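Local coordinates for adhesin (Streptococcus sanguinis SK1 = NCTC 7863, PDB 6VT2), which binds sialoglycans such as sialyl-T antigen through tandem Siglec-like modules, probably helping the bacterium adhere to its host targets, at residues R218-T223 with A321-K326; N36-R41 with V100-A105. One frame throughout, in Å; residues are numbered along the deposited sequence.

Contact 1: R218-T223 with A321-K326; sequences RGEEGT and ANQTDK. With CA (calcium ion), chain G.
Gln323 reaches across to the backbone of Arg218, a worked example of a side-chain amide taking over where strand pairing ends. Its NE2 donates to Arg218 O at 2.9 Å, nearly straight (173°) and in the amide plane. It also donates to a water bonded to Gly219 O, while a second water donates to Gln323 OE1 and Glu220 OE1, engaging both ends of the amide. The backbones meet directly through Arg218 N, donating to Ala321 O at 2.8 Å.

Glu220 divides its carboxylate. OE1 also bonds to Tyr327 OH, and OE2 offers its syn lone pair to Lys326 NZ in a 2.9 Å salt bridge. Lys326 comes from the opposite direction; its CG stands between the backbone N and the carbonyl carbon (chi1 62°), and the bend at chi3 brings NZ to OE2. Lys326 also makes a cation-pi contact with Tyr217.

Arg218 and Asn322 lie side by side, flat groups nearly perpendicular. The Arg218 NH1 to Asn322 OD1 bond, 2.7 Å long, is weak because strongly bent (122°); OD1 has a stronger partner in Ser389, and Leu289 and Lys287 carbonyls satisfy Arg218 NE and NH2.

Thr324 binds calcium through O and OG1, with Tyr327 and Asp393, the latter from the Rib-like domain, at the junction of two modules. Here parallel strands 213-217 and 314-321 end and the chain turns into strand 222-229 of the other sheet.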
loop_
_atom_site.group_PDB
_atom_site.type_symbol
_atom_site.label_atom_id
_atom_site.label_comp_id
_atom_site.label_asym_id
_atom_site.label_seq_id
_atom_site.Cartn_x
_atom_site.Cartn_y
_atom_site.Cartn_z
ATOM N N ARG A 218 13.309 34.656 8.753
ATOM C CA ARG A 218 14.707 34.888 9.037
ATOM C C ARG A 218 15.001 34.538 10.486
ATOM O O ARG A 218 14.291 34.944 11.388
ATOM C CB ARG A 218 15.058 36.355 8.733
ATOM C CG ARG A 218 14.868 36.664 7.257
ATOM C CD ARG A 218 14.816 38.175 6.976
ATOM N NE ARG A 218 16.035 38.835 7.357
ATOM C CZ ARG A 218 16.139 39.756 8.324
ATOM N NH1 ARG A 218 15.075 40.161 8.973
ATOM N NH2 ARG A 218 17.271 40.314 8.618
ATOM N N GLY A 219 16.042 33.768 10.711
ATOM C CA GLY A 219 16.459 33.435 12.036
ATOM C C GLY A 219 15.694 32.354 12.724
ATOM O O GLY A 219 15.930 32.142 13.922
ATOM N N GLU A 220 14.869 31.628 12.092
ATOM C CA GLU A 220 14.132 30.502 12.664
ATOM C C GLU A 220 14.236 29.338 11.703
ATOM O O GLU A 220 13.944 29.476 10.526
ATOM C CB GLU A 220 12.648 30.790 12.876
ATOM C CG GLU A 220 12.424 31.899 13.922
ATOM C CD GLU A 220 10.960 32.070 14.303
ATOM O OE1 GLU A 220 10.695 32.833 15.293
ATOM O OE2 GLU A 220 10.086 31.436 13.664
ATOM N N GLU A 221 14.511 28.216 12.154
ATOM C CA GLU A 221 14.627 27.074 11.262
ATOM C C GLU A 221 13.264 26.709 10.715
ATOM O O GLU A 221 12.252 26.684 11.429
ATOM C CB GLU A 221 15.219 25.926 11.983
ATOM C CG GLU A 221 15.499 24.740 11.083
ATOM C CD GLU A 221 16.252 23.685 11.887
ATOM O OE1 GLU A 221 15.782 23.244 12.980
ATOM O OE2 GLU A 221 17.369 23.375 11.426
ATOM N N GLY A 222 13.271 26.385 9.434
ATOM C CA GLY A 222 12.072 25.987 8.744
ATOM C C GLY A 222 12.295 24.718 7.951
ATOM O O GLY A 222 13.409 24.246 7.760
ATOM N N THR A 223 11.183 24.169 7.518
ATOM C CA THR A 223 11.218 23.068 6.599
ATOM C C THR A 223 10.300 23.345 5.433
ATOM O O THR A 223 9.350 24.118 5.520
ATOM C CB THR A 223 10.809 21.792 7.258
ATOM O OG1 THR A 223 9.471 21.876 7.740
ATOM C CG2 THR A 223 11.723 21.430 8.379
ATOM N N ALA A 321 10.974 35.860 5.137
ATOM C CA ALA A 321 10.084 36.746 5.871
ATOM C C ALA A 321 10.729 37.206 7.158
ATOM O O ALA A 321 11.470 36.486 7.803
ATOM C CB ALA A 321 8.784 36.054 6.167
ATOM N N ASN A 322 10.366 38.407 7.557
ATOM C CA ASN A 322 10.797 38.907 8.843
ATOM C C ASN A 322 9.962 38.260 9.916
ATOM O O ASN A 322 8.765 38.016 9.728
ATOM C CB ASN A 322 10.608 40.408 8.924
ATOM C CG ASN A 322 11.466 41.151 7.987
ATOM O OD1 ASN A 322 12.672 40.923 7.897
ATOM N ND2 ASN A 322 10.873 42.046 7.257
ATOM N N GLN A 323 10.550 38.103 11.083
ATOM C CA GLN A 323 9.790 37.547 12.198
ATOM C C GLN A 323 8.564 38.355 12.560
ATOM O O GLN A 323 7.566 37.772 13.018
ATOM C CB GLN A 323 10.691 37.390 13.422
ATOM C CG GLN A 323 11.604 36.204 13.237
ATOM C CD GLN A 323 12.471 35.948 14.421
ATOM O OE1 GLN A 323 12.078 36.262 15.591
ATOM N NE2 GLN A 323 13.670 35.435 14.176
ATOM N N THR A 324 8.620 39.652 12.384
ATOM C CA THR A 324 7.452 40.427 12.717
ATOM C C THR A 324 6.265 39.995 11.890
ATOM O O THR A 324 5.136 40.212 12.313
ATOM C CB THR A 324 7.735 41.919 12.595
ATOM O OG1 THR A 324 6.558 42.584 13.071
ATOM C CG2 THR A 324 8.007 42.348 11.184
ATOM N N ASP A 325 6.483 39.344 10.745
ATOM C CA ASP A 325 5.367 38.904 9.948
ATOM C C ASP A 325 4.610 37.755 10.600
ATOM O O ASP A 325 3.448 37.520 10.245
ATOM C CB ASP A 325 5.863 38.485 8.567
ATOM C CG ASP A 325 6.337 39.593 7.733
ATOM O OD1 ASP A 325 6.305 40.749 8.167
ATOM O OD2 ASP A 325 6.823 39.289 6.604
ATOM N N LYS A 326 5.207 37.028 11.540
ATOM C CA LYS A 326 4.451 35.987 12.208
ATOM C C LYS A 326 4.105 36.248 13.649
ATOM O O LYS A 326 3.403 35.434 14.228
ATOM C CB LYS A 326 5.182 34.654 12.131
ATOM C CG LYS A 326 6.467 34.676 12.793
ATOM C CD LYS A 326 7.081 33.190 12.858
ATOM C CE LYS A 326 6.491 32.327 13.861
ATOM N NZ LYS A 326 7.253 31.062 14.072
HETATM CA CA CA G . 4.103 41.831 13.716
HETATM O O HOH W 1 16.373 34.610 15.297
HETATM O O HOH W 2 12.406 33.824 16.926
HETATM O O HOH W 3 2.084 40.671 12.822
HETATM O O HOH W 4 3.669 43.055 11.681
HETATM O O HOH W 5 2.078 42.614 14.611
#

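Contact 2: N36-R41 with V100-A105. With CA (calcium ion), chain H; SO4 (sulfate ion), chain L.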
loop_
_atom_site.group_PDB
_atom_site.type_symbol
_atom_site.label_atom_id
_atom_site.label_comp_id
_atom_site.label_asym_id
_atom_site.label_seq_id
_atom_site.Cartn_x
_atom_site.Cartn_y
_atom_site.Cartn_z
ATOM N N ASN A 36 -22.501 -53.866 6.152
ATOM C CA ASN A 36 -21.338 -54.654 6.441
ATOM C C ASN A 36 -20.253 -54.473 5.396
ATOM O O ASN A 36 -19.091 -54.691 5.696
ATOM C CB ASN A 36 -21.718 -56.131 6.567
ATOM C CG ASN A 36 -22.248 -56.483 7.911
ATOM O OD1 ASN A 36 -22.601 -55.633 8.672
ATOM N ND2 ASN A 36 -22.425 -57.791 8.144
ATOM N N ARG A 37 -20.591 -54.111 4.165
ATOM C CA ARG A 37 -19.569 -53.947 3.123
ATOM C C ARG A 37 -19.956 -52.764 2.246
ATOM O O ARG A 37 -21.085 -52.590 1.999
ATOM C CB ARG A 37 -19.488 -55.159 2.194
ATOM C CG ARG A 37 -19.155 -56.472 2.887
ATOM C CD ARG A 37 -19.139 -57.662 1.983
ATOM N NE ARG A 37 -18.112 -57.897 0.992
ATOM C CZ ARG A 37 -16.908 -57.401 0.907
ATOM N NH1 ARG A 37 -16.171 -57.767 -0.129
ATOM N NH2 ARG A 37 -16.402 -56.528 1.748
ATOM N N VAL A 38 -18.940 -51.883 2.009
ATOM C CA VAL A 38 -19.114 -50.920 0.825
ATOM C C VAL A 38 -17.887 -51.179 -0.062
ATOM O O VAL A 38 -16.844 -51.224 0.431
ATOM C CB VAL A 38 -19.158 -49.490 1.366
ATOM C CG1 VAL A 38 -19.199 -48.488 0.226
ATOM C CG2 VAL A 38 -20.341 -49.305 2.304
ATOM N N ILE A 39 -18.114 -51.385 -1.336
ATOM C CA ILE A 39 -17.090 -51.796 -2.315
ATOM C C ILE A 39 -17.059 -50.755 -3.432
ATOM O O ILE A 39 -18.072 -50.327 -3.823
ATOM C CB ILE A 39 -17.534 -53.148 -2.924
ATOM C CG1 ILE A 39 -17.466 -54.241 -1.870
ATOM C CG2 ILE A 39 -16.748 -53.525 -4.156
ATOM C CD1 ILE A 39 -18.213 -55.488 -2.264
ATOM N N VAL A 40 -15.869 -50.410 -3.889
ATOM C CA VAL A 40 -15.697 -49.606 -5.106
ATOM C C VAL A 40 -14.989 -50.544 -6.060
ATOM O O VAL A 40 -14.009 -51.058 -5.680
ATOM C CB VAL A 40 -14.881 -48.342 -4.864
ATOM C CG1 VAL A 40 -14.766 -47.543 -6.147
ATOM C CG2 VAL A 40 -15.498 -47.521 -3.780
ATOM N N ARG A 41 -15.526 -50.733 -7.248
ATOM C CA ARG A 41 -14.897 -51.723 -8.116
ATOM C C ARG A 41 -15.052 -51.362 -9.590
ATOM O O ARG A 41 -15.908 -50.615 -9.972
ATOM C CB ARG A 41 -15.524 -53.104 -7.889
ATOM C CG ARG A 41 -17.023 -53.145 -8.138
ATOM C CD ARG A 41 -17.610 -54.556 -8.192
ATOM N NE ARG A 41 -17.365 -55.174 -9.455
ATOM C CZ ARG A 41 -17.668 -56.413 -9.732
ATOM N NH1 ARG A 41 -18.223 -57.165 -8.811
ATOM N NH2 ARG A 41 -17.446 -56.884 -10.931
ATOM N N VAL A 100 -20.043 -48.625 -7.155
ATOM C CA VAL A 100 -20.092 -48.684 -5.702
ATOM C C VAL A 100 -21.219 -49.627 -5.308
ATOM O O VAL A 100 -22.354 -49.470 -5.751
ATOM C CB VAL A 100 -20.255 -47.290 -5.088
ATOM C CG1 VAL A 100 -20.245 -47.427 -3.603
ATOM C CG2 VAL A 100 -19.152 -46.343 -5.536
ATOM N N ARG A 101 -20.881 -50.588 -4.439
ATOM C CA ARG A 101 -21.877 -51.528 -3.971
ATOM C C ARG A 101 -21.851 -51.572 -2.451
ATOM O O ARG A 101 -20.892 -51.300 -1.878
ATOM C CB ARG A 101 -21.614 -52.938 -4.494
ATOM C CG ARG A 101 -21.498 -53.007 -6.006
ATOM C CD ARG A 101 -21.249 -54.451 -6.359
ATOM N NE ARG A 101 -22.458 -55.237 -6.355
ATOM C CZ ARG A 101 -22.489 -56.519 -6.646
ATOM N NH1 ARG A 101 -21.384 -57.162 -6.925
ATOM N NH2 ARG A 101 -23.623 -57.184 -6.665
ATOM N N ALA A 102 -22.982 -51.911 -1.894
ATOM C CA ALA A 102 -23.023 -52.046 -0.455
ATOM C C ALA A 102 -23.858 -53.264 -0.101
ATOM O O ALA A 102 -24.782 -53.626 -0.831
ATOM C CB ALA A 102 -23.599 -50.804 0.215
ATOM N N GLU A 103 -23.528 -53.881 1.035
ATOM C CA GLU A 103 -24.227 -55.077 1.511
ATOM C C GLU A 103 -24.597 -54.917 2.969
ATOM O O GLU A 103 -23.777 -54.446 3.771
ATOM C CB GLU A 103 -23.326 -56.258 1.307
ATOM C CG GLU A 103 -23.994 -57.610 1.722
ATOM C CD GLU A 103 -22.999 -58.726 1.512
ATOM O OE1 GLU A 103 -22.872 -59.581 2.406
ATOM O OE2 GLU A 103 -22.276 -58.718 0.476
ATOM N N ASP A 104 -25.837 -55.280 3.295
ATOM C CA ASP A 104 -26.318 -55.195 4.669
ATOM C C ASP A 104 -25.955 -56.485 5.407
ATOM O O ASP A 104 -25.304 -57.391 4.871
ATOM C CB ASP A 104 -27.815 -54.837 4.718
ATOM C CG ASP A 104 -28.751 -55.921 4.218
ATOM O OD1 ASP A 104 -28.269 -57.048 4.063
ATOM O OD2 ASP A 104 -29.939 -55.521 3.980
ATOM N N ALA A 105 -26.305 -56.535 6.697
ATOM C CA ALA A 105 -25.875 -57.696 7.459
ATOM C C ALA A 105 -26.683 -58.928 7.118
ATOM O O ALA A 105 -26.213 -60.042 7.349
ATOM C CB ALA A 105 -25.981 -57.422 8.960
HETATM CA CA CA H . -31.488 -54.152 4.185
HETATM S S SO4 L . -13.832 -56.093 1.152
HETATM O O1 SO4 L . -12.419 -56.112 0.945
HETATM O O2 SO4 L . -14.485 -55.709 0.013
HETATM O O3 SO4 L . -14.188 -57.399 1.574
HETATM O O4 SO4 L . -14.063 -55.158 2.215
HETATM O O HOH W 6 -18.569 -56.822 -5.749
HETATM O O HOH W 7 -33.375 -52.826 4.520
#
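Asn36 and Arg37 both direct their backbone N-H groups at Glu103 O, Asn36 N at 2.8 Å, Arg37 N longer at 3.2 Å. Two consecutive residues facing one make a classic beta bulge. Glu103 N closes it by donating to Arg37 O; beyond it the pairing is regular, Ile39 N donating to Arg101 O at 2.8 Å and Arg101 N to Ile39 O at 2.9 Å.

Arg37, Ile39, Arg101 and Glu103 share one face of this antiparallel pair. Glu103 CG stands anti to the backbone N (chi1 -177°), which lays its extended chain alongside Arg37, the planes 85° apart, but Arg37 NE stays 4.3 Å from Glu103 OE2, beyond a salt bridge. The Arg37 guanidinium instead turns an edge to a sulfate, probably from the crystallisation liquor, at a doubtfully short approach; Ile39 CD1 covers part of one guanidinium face.

Farther along, the Arg41 and Arg101 guanidiniums meet obliquely, NH1 to NH1 3.7 Å, and a water accepts from both. The Asp47 salt bridge to Arg101 probably offsets this gathering of charge; Thr110 O and Ala46 O accept from further N-H groups of Arg101 and Arg41.

Strand 35-41 is an outer member of a mixed sheet in a Siglec-like beta sandwich, beside 95-104. Next to the bulge, Asp104 OD2 binds calcium at 2.1 Å, alongside Asp2, Thr4 and Asp30, and OD1 accepts from Asn108 N. The Asn36 amide lies against Ala105, ND2 nearest its CA, and its OD1 accepts from Arg34 NE.

The opposite face is apolar. Val38 CG1 meets Val100 CG1 at 4.1 Å, CG2 of Val38 leans on the Ala102 methyl, and Val40 touches Val100 through CG2. These press on the second sheet, Val38 against Leu76 and Thr78, Val100 against Val26.

In the fold
The two contacts belong to successive Siglec-like modules of one family, contact 2 closing before contact 1 opens. Their centres are 93 Å apart, on opposite sides of the chain's centre, with nearest atoms about 75 Å apart, and they share no strand. Both modules repeat one mixed-sheet order: contact 2 joins outer strand 35-41 to 95-104, whereas contact 1 lies at the other side of the equivalent sheet, where 213-217 and 314-321 end. Their calcium sites are not equivalent: Thr324 shares its ion with the Rib-like module, and the counterpart of Asp104 is probably Asp305. Each module carries its own glycan, consistent with two separated sites that add avidity.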